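Local coordinates for protein Zn-dependent hydrolase of metallo-beta-lactamase superfamily TM0207 (Thermotoga maritima, PDB 1VJN) that is probably a zinc-dependent hydrolase of the metallo-beta-lactamase superfamily, whose natural substrate is not established, at residues T31-P36 with V48-V53; G148-G153 with F181-V186; V168-H173 with V215-Q220. All blocks are in the same frame, centred on the assembly; numbering follows the deposited sequence.

Overall arrangement
Contacts 1 and 3 are buried and each joins neighbouring parallel strands, but in different sheets of the metallo-hydrolase fold: contact 1 pairs strands 30-34 and 52-54 of the six-stranded mixed sheet, contact 3 pairs strands 168-172 and 213-216 of the eight-stranded one, and their centres lie about 18 Å apart. Both pack apolar side chains, but contact 1 adds several direct backbone bonds and an aspartate, contact 3 one direct bond and a water bridge. Contact 2 is a surface meeting of two loops across the centre of the chain from contact 1. It touches contact 3 where Val186 packs on Pro171; along the chain the segments of the two contacts alternate.

Contact 1. Residues T31-P36 with V48-V53; sequences TIVTDP and VTADVV
Thr31 meets Asp51 and Val52 where strand 30-34 pairs in parallel with strand 52-54 in the six-stranded mixed sheet of the metallo-beta-lactamase fold. At Thr31 both backbone polar groups are engaged. Its N gives a hydrogen bond to Asp51 OD2 at 2.8 Å, using the carboxylate's anti lone pair, while its O accepts two bonds, from Asp51 N at 3.0 Å and from Val52 N at 3.2 Å. The Val52 donor lies in the carbonyl plane and the Asp51 donor is tilted 15° from it. Asp51 CG sits beside its own backbone N (chi1 -58°), which turns the carboxylate back to Thr31, so that Asp51 engages both N and O of Thr31, one with its carboxylate and the other with its backbone N. Ile32 follows on the sheet face that it shares with Val52; the two side chains run alongside each other, pointing the same way, with Ile32 CG1 4.1 Å from Val52 CB. Val33 faces the other side. Its N bonds Val52 O at 2.8 Å, nearly straight at 169°, and its CG2 branch reaches Val48 CG1 and Ala50 CB in the loop that leads into strand 52-54. Past the strand, Asp35 turns from the contact and bonds Ser56. Pro36 then brings its ring across the Val53 side chain, with CG 3.9 Å from Val53 CG1.

Contact 2. Residues G148-G153 with F181-V186; sequences GTYTIG and FNLLPV
Tyr150 and Asn182 bury the most surface where two irregular loops of the metallo-hydrolase fold meet, one leading from strand 141-145 to helix 154-163 and the other from strand 168-172 to helix 187-190. The Tyr150 side chain crosses that of Asn182 at about a right angle, its ring plane turned 48° from the amide. Its phenol oxygen lies against the aliphatic part of the asparagine, OH to Asn182 CB 3.4 Å, and at the edge of the Phe181 ring. At most a weak hydrogen bond joins Tyr150 OH to Phe181 O, also at 3.4 Å. Leu183 comes to the ring edge instead of its face, with CD2 3.7 Å from Tyr150 CD2, while Thr149 CG2, anti to the threonine's backbone N, is set by chi1 of -70° over the centre of one face of the ring. Contact 2 is thus largely van der Waals packing on the protein surface, and a backbone bond between Leu184 and Gly147, the residue just before 148-153, joins the same two loops. A water also links them: Thr149 OG1 donates to it at 2.7 Å, and it donates to Asn182 O at 3.2 Å.

Contact 3. Residues V168-H173 with V215-Q220; sequences VIIPMH and VVMEVQ
Val215 N donates to Ile169 O at 2.9 Å, a nearly straight bond (168°) that joins strand 213-216 to strand 168-172 as parallel neighbours in the eight-stranded mixed sheet of the metallo-hydrolase fold. From the same residue, Val215 O receives the CA-H of Ile170, with CA 3.4 Å away, and also lies near Pro171 CD at 3.3 Å; a proline there has no N-H to offer, so carbon hydrogens meet this oxygen from strand 168-172. The Val215 side chain packs against Ile170, with Val215 CB 4.2 Å from Ile170 CG1, and its CG2 approaches Val168 CG1. The side chain of Val216 points away from strand 168-172 and touches Leu190 of helix 187-190, and only brushes the Pro171 ring. At Met217, a selenomethionine, the chains have moved apart, and a water joins them, donating to Pro171 O at 2.9 Å and accepting from Met217 N at 3.0 Å. The Met217 side chain bends at its last torsion (chi3 60°) and crosses Ile170 at a slant, CG standing 4.0 Å from Ile170 CG2 while SE comes near both CG2 and CD1 of the isoleucine. Leu203 touches both residues as well. Direct pairing therefore gives way to a bound water beyond the proline, where Pro171 O and Met217 N, in buried residues, are joined through the water.

Contact 1. Residues T31-P36 with V48-V53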
loop_
_atom_site.group_PDB
_atom_site.type_symbol
_atom_site.label_atom_id
_atom_site.label_comp_id
_atom_site.label_asym_id
_atom_site.label_seq_id
_atom_site.Cartn_x
_atom_site.Cartn_y
_atom_site.Cartn_z
ATOM N N THR A 31 0.337 -15.205 -1.114
ATOM C CA THR A 31 -0.400 -14.078 -1.614
ATOM C C THR A 31 -1.033 -13.330 -0.496
ATOM O O THR A 31 -1.722 -13.889 0.345
ATOM C CB THR A 31 -1.503 -14.587 -2.597
ATOM O OG1 THR A 31 -0.882 -15.112 -3.763
ATOM C CG2 THR A 31 -2.360 -13.453 -3.119
ATOM N N ILE A 32 -0.794 -12.028 -0.482
ATOM C CA ILE A 32 -1.423 -11.124 0.481
ATOM C C ILE A 32 -2.358 -10.196 -0.287
ATOM O O ILE A 32 -1.976 -9.676 -1.339
ATOM C CB ILE A 32 -0.351 -10.295 1.167
ATOM C CG1 ILE A 32 0.596 -11.208 1.958
ATOM C CG2 ILE A 32 -0.968 -9.307 2.073
ATOM C CD1 ILE A 32 1.982 -10.684 2.087
ATOM N N VAL A 33 -3.578 -10.029 0.196
ATOM C CA VAL A 33 -4.506 -9.054 -0.362
ATOM C C VAL A 33 -4.794 -7.954 0.677
ATOM O O VAL A 33 -5.162 -8.227 1.831
ATOM C CB VAL A 33 -5.801 -9.706 -0.889
ATOM C CG1 VAL A 33 -6.754 -8.612 -1.513
ATOM C CG2 VAL A 33 -5.485 -10.763 -1.928
ATOM N N THR A 34 -4.547 -6.711 0.300
ATOM C CA THR A 34 -4.860 -5.576 1.156
ATOM C C THR A 34 -6.207 -5.013 0.819
ATOM O O THR A 34 -6.551 -4.957 -0.333
ATOM C CB THR A 34 -3.880 -4.453 0.975
ATOM O OG1 THR A 34 -3.947 -3.972 -0.376
ATOM C CG2 THR A 34 -2.469 -4.997 1.142
ATOM N N ASP A 35 -6.949 -4.592 1.838
ATOM C CA ASP A 35 -8.134 -3.767 1.688
ATOM C C ASP A 35 -9.046 -4.133 0.501
ATOM O O ASP A 35 -9.256 -3.293 -0.395
ATOM C CB ASP A 35 -7.706 -2.314 1.535
ATOM C CG ASP A 35 -7.140 -1.696 2.823
ATOM O OD1 ASP A 35 -6.929 -2.390 3.828
ATOM O OD2 ASP A 35 -6.886 -0.477 2.916
ATOM N N PRO A 36 -9.590 -5.354 0.462
ATOM C CA PRO A 36 -10.473 -5.731 -0.641
ATOM C C PRO A 36 -11.812 -5.004 -0.526
ATOM O O PRO A 36 -12.133 -4.506 0.537
ATOM C CB PRO A 36 -10.612 -7.262 -0.495
ATOM C CG PRO A 36 -10.238 -7.578 0.905
ATOM C CD PRO A 36 -9.452 -6.436 1.451
ATOM N N VAL A 48 -9.047 -13.628 -6.826
ATOM C CA VAL A 48 -7.715 -14.047 -6.337
ATOM C C VAL A 48 -7.762 -14.932 -5.073
ATOM O O VAL A 48 -8.641 -14.742 -4.231
ATOM C CB VAL A 48 -6.827 -12.776 -6.148
ATOM C CG1 VAL A 48 -5.889 -12.868 -4.929
ATOM C CG2 VAL A 48 -6.038 -12.486 -7.447
ATOM N N THR A 49 -6.811 -15.883 -4.981
ATOM C CA THR A 49 -6.658 -16.819 -3.853
ATOM C C THR A 49 -5.592 -16.379 -2.815
ATOM O O THR A 49 -4.388 -16.420 -3.070
ATOM C CB THR A 49 -6.291 -18.233 -4.358
ATOM O OG1 THR A 49 -7.425 -18.858 -4.969
ATOM C CG2 THR A 49 -5.980 -19.176 -3.198
ATOM N N ALA A 50 -6.027 -16.026 -1.614
ATOM C CA ALA A 50 -5.147 -15.395 -0.678
ATOM C C ALA A 50 -4.787 -16.299 0.501
ATOM O O ALA A 50 -5.598 -17.090 0.944
ATOM C CB ALA A 50 -5.816 -14.122 -0.192
ATOM N N ASP A 51 -3.572 -16.096 1.032
ATOM C CA ASP A 51 -3.100 -16.615 2.328
ATOM C C ASP A 51 -3.355 -15.635 3.482
ATOM O O ASP A 51 -3.597 -16.018 4.629
ATOM C CB ASP A 51 -1.599 -16.860 2.221
ATOM C CG ASP A 51 -1.269 -17.828 1.099
ATOM O OD1 ASP A 51 -1.665 -18.992 1.240
ATOM O OD2 ASP A 51 -0.694 -17.513 0.033
ATOM N N VAL A 52 -3.211 -14.373 3.161
ATOM C CA VAL A 52 -3.457 -13.304 4.100
ATOM C C VAL A 52 -4.322 -12.220 3.460
ATOM O O VAL A 52 -4.177 -11.865 2.261
ATOM C CB VAL A 52 -2.140 -12.675 4.618
ATOM C CG1 VAL A 52 -2.431 -11.549 5.699
ATOM C CG2 VAL A 52 -1.242 -13.745 5.139
ATOM N N VAL A 53 -5.228 -11.692 4.280
ATOM C CA VAL A 53 -5.929 -10.473 3.946
ATOM C C VAL A 53 -5.664 -9.466 5.048
ATOM O O VAL A 53 -5.895 -9.758 6.231
ATOM C CB VAL A 53 -7.455 -10.697 3.788
ATOM C CG1 VAL A 53 -8.180 -9.381 3.617
ATOM C CG2 VAL A 53 -7.759 -11.600 2.620
#

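Contact 2. Residues G148-G153 with F181-V186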
loop_
_atom_site.group_PDB
_atom_site.type_symbol
_atom_site.label_atom_id
_atom_site.label_comp_id
_atom_site.label_asym_id
_atom_site.label_seq_id
_atom_site.Cartn_x
_atom_site.Cartn_y
_atom_site.Cartn_z
ATOM N N GLY A 148 -5.207 14.108 -0.772
ATOM C CA GLY A 148 -5.183 15.393 -0.019
ATOM C C GLY A 148 -6.231 15.897 0.986
ATOM O O GLY A 148 -5.945 16.822 1.796
ATOM N N THR A 149 -7.428 15.359 0.972
ATOM C CA THR A 149 -8.468 15.869 1.911
ATOM C C THR A 149 -8.781 14.793 2.955
ATOM O O THR A 149 -8.720 15.026 4.156
ATOM C CB THR A 149 -9.706 16.180 1.074
ATOM O OG1 THR A 149 -9.417 17.318 0.272
ATOM C CG2 THR A 149 -10.911 16.617 1.892
ATOM N N TYR A 150 -9.086 13.597 2.451
ATOM C CA TYR A 150 -9.430 12.409 3.236
ATOM C C TYR A 150 -8.162 11.675 3.688
ATOM O O TYR A 150 -8.205 10.835 4.575
ATOM C CB TYR A 150 -10.274 11.475 2.364
ATOM C CG TYR A 150 -11.367 12.261 1.725
ATOM C CD1 TYR A 150 -12.404 12.781 2.495
ATOM C CD2 TYR A 150 -11.328 12.575 0.364
ATOM C CE1 TYR A 150 -13.408 13.556 1.920
ATOM C CE2 TYR A 150 -12.316 13.336 -0.221
ATOM C CZ TYR A 150 -13.356 13.831 0.555
ATOM O OH TYR A 150 -14.337 14.611 -0.028
ATOM N N THR A 151 -7.054 11.974 3.031
ATOM C CA THR A 151 -5.738 11.467 3.387
ATOM C C THR A 151 -4.771 12.600 3.236
ATOM O O THR A 151 -5.140 13.720 2.921
ATOM C CB THR A 151 -5.307 10.313 2.434
ATOM O OG1 THR A 151 -5.116 10.808 1.090
ATOM C CG2 THR A 151 -6.417 9.238 2.306
ATOM N N ILE A 152 -3.504 12.294 3.399
ATOM C CA ILE A 152 -2.452 13.226 3.074
ATOM C C ILE A 152 -2.496 13.561 1.597
ATOM O O ILE A 152 -3.085 12.823 0.795
ATOM C CB ILE A 152 -1.077 12.668 3.454
ATOM C CG1 ILE A 152 -0.856 11.232 2.942
ATOM C CG2 ILE A 152 -0.930 12.648 4.973
ATOM C CD1 ILE A 152 0.595 10.720 3.111
ATOM N N GLY A 153 -1.891 14.691 1.289
ATOM C CA GLY A 153 -1.764 15.229 -0.036
ATOM C C GLY A 153 -0.385 14.925 -0.567
ATOM O O GLY A 153 0.417 14.237 0.093
ATOM N N PHE A 181 -14.542 14.019 -6.113
ATOM C CA PHE A 181 -14.852 15.113 -5.191
ATOM C C PHE A 181 -13.775 15.308 -4.125
ATOM O O PHE A 181 -13.459 14.399 -3.339
ATOM C CB PHE A 181 -16.227 14.910 -4.545
ATOM C CG PHE A 181 -16.787 16.150 -3.942
ATOM C CD1 PHE A 181 -17.525 17.034 -4.695
ATOM C CD2 PHE A 181 -16.550 16.438 -2.601
ATOM C CE1 PHE A 181 -18.016 18.202 -4.133
ATOM C CE2 PHE A 181 -17.046 17.610 -2.025
ATOM C CZ PHE A 181 -17.770 18.479 -2.788
ATOM N N ASN A 182 -13.186 16.495 -4.134
ATOM C CA ASN A 182 -12.085 16.822 -3.243
ATOM C C ASN A 182 -10.947 15.846 -3.270
ATOM O O ASN A 182 -10.372 15.527 -2.206
ATOM C CB ASN A 182 -12.572 16.919 -1.791
ATOM C CG ASN A 182 -13.149 18.235 -1.476
ATOM O OD1 ASN A 182 -12.828 19.244 -2.113
ATOM N ND2 ASN A 182 -13.992 18.261 -0.475
ATOM N N LEU A 183 -10.604 15.348 -4.451
ATOM C CA LEU A 183 -9.422 14.515 -4.580
ATOM C C LEU A 183 -8.512 15.117 -5.644
ATOM O O LEU A 183 -8.966 15.400 -6.727
ATOM C CB LEU A 183 -9.803 13.130 -5.022
ATOM C CG LEU A 183 -10.453 12.184 -4.055
ATOM C CD1 LEU A 183 -10.645 10.874 -4.778
ATOM C CD2 LEU A 183 -9.563 12.015 -2.818
ATOM N N LEU A 184 -7.229 15.269 -5.339
ATOM C CA LEU A 184 -6.284 15.832 -6.289
ATOM C C LEU A 184 -5.865 14.782 -7.308
ATOM O O LEU A 184 -5.877 13.582 -7.023
ATOM C CB LEU A 184 -5.057 16.355 -5.553
ATOM C CG LEU A 184 -5.304 17.521 -4.585
ATOM C CD1 LEU A 184 -4.106 17.763 -3.676
ATOM C CD2 LEU A 184 -5.700 18.825 -5.338
ATOM N N PRO A 185 -5.493 15.227 -8.506
ATOM C CA PRO A 185 -4.963 14.325 -9.501
ATOM C C PRO A 185 -3.583 13.775 -9.095
ATOM O O PRO A 185 -2.868 14.425 -8.360
ATOM C CB PRO A 185 -4.856 15.201 -10.737
ATOM C CG PRO A 185 -4.682 16.551 -10.210
ATOM C CD PRO A 185 -5.571 16.616 -9.008
ATOM N N VAL A 186 -3.243 12.582 -9.590
ATOM C CA VAL A 186 -1.935 11.999 -9.361
ATOM C C VAL A 186 -0.829 12.909 -9.929
ATOM O O VAL A 186 0.277 12.934 -9.424
ATOM C CB VAL A 186 -1.846 10.534 -9.947
ATOM C CG1 VAL A 186 -1.813 10.497 -11.439
ATOM C CG2 VAL A 186 -0.624 9.851 -9.379
HETATM O O HOH W 1 -7.672 17.114 -1.841
#

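Contact 3. Residues V168-H173 with V215-Q220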
loop_
_atom_site.group_PDB
_atom_site.type_symbol
_atom_site.label_atom_id
_atom_site.label_comp_id
_atom_site.label_asym_id
_atom_site.label_seq_id
_atom_site.Cartn_x
_atom_site.Cartn_y
_atom_site.Cartn_z
ATOM N N VAL A 168 10.755 2.229 -4.569
ATOM C CA VAL A 168 9.591 2.196 -5.426
ATOM C C VAL A 168 8.472 2.816 -4.664
ATOM O O VAL A 168 8.178 2.401 -3.542
ATOM C CB VAL A 168 9.194 0.795 -5.827
ATOM C CG1 VAL A 168 7.823 0.800 -6.558
ATOM C CG2 VAL A 168 10.274 0.194 -6.717
ATOM N N ILE A 169 7.872 3.849 -5.252
ATOM C CA ILE A 169 6.738 4.537 -4.665
ATOM C C ILE A 169 5.488 4.416 -5.560
ATOM O O ILE A 169 5.512 4.851 -6.725
ATOM C CB ILE A 169 7.069 6.032 -4.476
ATOM C CG1 ILE A 169 8.181 6.244 -3.442
ATOM C CG2 ILE A 169 5.826 6.740 -4.038
ATOM C CD1 ILE A 169 8.850 7.632 -3.499
ATOM N N ILE A 170 4.395 3.868 -5.024
ATOM C CA ILE A 170 3.199 3.734 -5.805
ATOM C C ILE A 170 2.112 4.576 -5.152
ATOM O O ILE A 170 1.681 4.263 -4.030
ATOM C CB ILE A 170 2.778 2.246 -5.931
ATOM C CG1 ILE A 170 3.874 1.403 -6.620
ATOM C CG2 ILE A 170 1.448 2.113 -6.650
ATOM C CD1 ILE A 170 3.835 -0.087 -6.329
ATOM N N PRO A 171 1.683 5.664 -5.820
ATOM C CA PRO A 171 0.591 6.505 -5.262
ATOM C C PRO A 171 -0.786 5.807 -5.362
ATOM O O PRO A 171 -1.032 4.963 -6.260
ATOM C CB PRO A 171 0.590 7.755 -6.163
ATOM C CG PRO A 171 1.178 7.267 -7.510
ATOM C CD PRO A 171 2.179 6.171 -7.137
HETATM N N MSE A 172 -1.687 6.161 -4.473
HETATM C CA MSE A 172 -3.057 5.682 -4.600
HETATM C C MSE A 172 -3.937 6.765 -4.035
HETATM O O MSE A 172 -3.421 7.781 -3.577
HETATM C CB MSE A 172 -3.265 4.367 -3.854
HETATM C CG MSE A 172 -2.833 4.429 -2.409
HETATM SE SE MSE A 172 -2.860 2.656 -1.461
HETATM C CE MSE A 172 -2.303 3.356 0.301
ATOM N N HIS A 173 -5.253 6.550 -4.107
ATOM C CA HIS A 173 -6.242 7.419 -3.443
ATOM C C HIS A 173 -6.207 8.817 -4.086
ATOM O O HIS A 173 -6.084 9.804 -3.377
ATOM C CB HIS A 173 -5.964 7.602 -1.923
ATOM C CG HIS A 173 -6.377 6.459 -1.054
ATOM N ND1 HIS A 173 -5.464 5.700 -0.339
ATOM C CD2 HIS A 173 -7.599 5.983 -0.723
ATOM C CE1 HIS A 173 -6.106 4.788 0.367
ATOM N NE2 HIS A 173 -7.402 4.929 0.140
ATOM N N VAL A 215 6.052 4.824 -9.532
ATOM C CA VAL A 215 5.351 3.961 -10.481
ATOM C C VAL A 215 3.858 4.172 -10.319
ATOM O O VAL A 215 3.306 3.899 -9.239
ATOM C CB VAL A 215 5.675 2.483 -10.269
ATOM C CG1 VAL A 215 4.789 1.583 -11.181
ATOM C CG2 VAL A 215 7.136 2.228 -10.543
ATOM N N VAL A 216 3.229 4.631 -11.398
ATOM C CA VAL A 216 1.804 4.870 -11.478
ATOM C C VAL A 216 1.186 3.658 -12.164
ATOM O O VAL A 216 1.483 3.371 -13.324
ATOM C CB VAL A 216 1.475 6.133 -12.319
ATOM C CG1 VAL A 216 -0.016 6.429 -12.288
ATOM C CG2 VAL A 216 2.219 7.316 -11.805
HETATM N N MSE A 217 0.355 2.938 -11.439
HETATM C CA MSE A 217 -0.355 1.764 -11.966
HETATM C C MSE A 217 -1.723 2.197 -12.453
HETATM O O MSE A 217 -2.153 3.305 -12.188
HETATM C CB MSE A 217 -0.490 0.694 -10.873
HETATM C CG MSE A 217 0.822 0.418 -10.171
HETATM SE SE MSE A 217 0.913 -1.225 -9.074
HETATM C CE MSE A 217 0.546 -2.597 -10.478
ATOM N N GLU A 218 -2.384 1.295 -13.167
ATOM C CA GLU A 218 -3.664 1.529 -13.830
ATOM C C GLU A 218 -4.465 0.232 -13.835
ATOM O O GLU A 218 -3.932 -0.807 -14.194
ATOM C CB GLU A 218 -3.445 1.973 -15.291
ATOM C CG GLU A 218 -4.734 2.344 -15.999
ATOM C CD GLU A 218 -4.620 2.328 -17.513
ATOM O OE1 GLU A 218 -3.846 3.149 -18.054
ATOM O OE2 GLU A 218 -5.325 1.504 -18.155
ATOM N N VAL A 219 -5.734 0.284 -13.439
ATOM C CA VAL A 219 -6.549 -0.931 -13.370
ATOM C C VAL A 219 -6.939 -1.318 -14.793
ATOM O O VAL A 219 -7.466 -0.499 -15.532
ATOM C CB VAL A 219 -7.808 -0.775 -12.475
ATOM C CG1 VAL A 219 -8.558 -2.098 -12.378
ATOM C CG2 VAL A 219 -7.433 -0.300 -11.087
ATOM N N GLN A 220 -6.660 -2.581 -15.148
ATOM C CA GLN A 220 -6.713 -3.080 -16.540
ATOM C C GLN A 220 -5.300 -3.388 -17.080
ATOM O O GLN A 220 -4.414 -2.503 -17.152
HETATM O O HOH W 2 -0.729 4.311 -9.056
#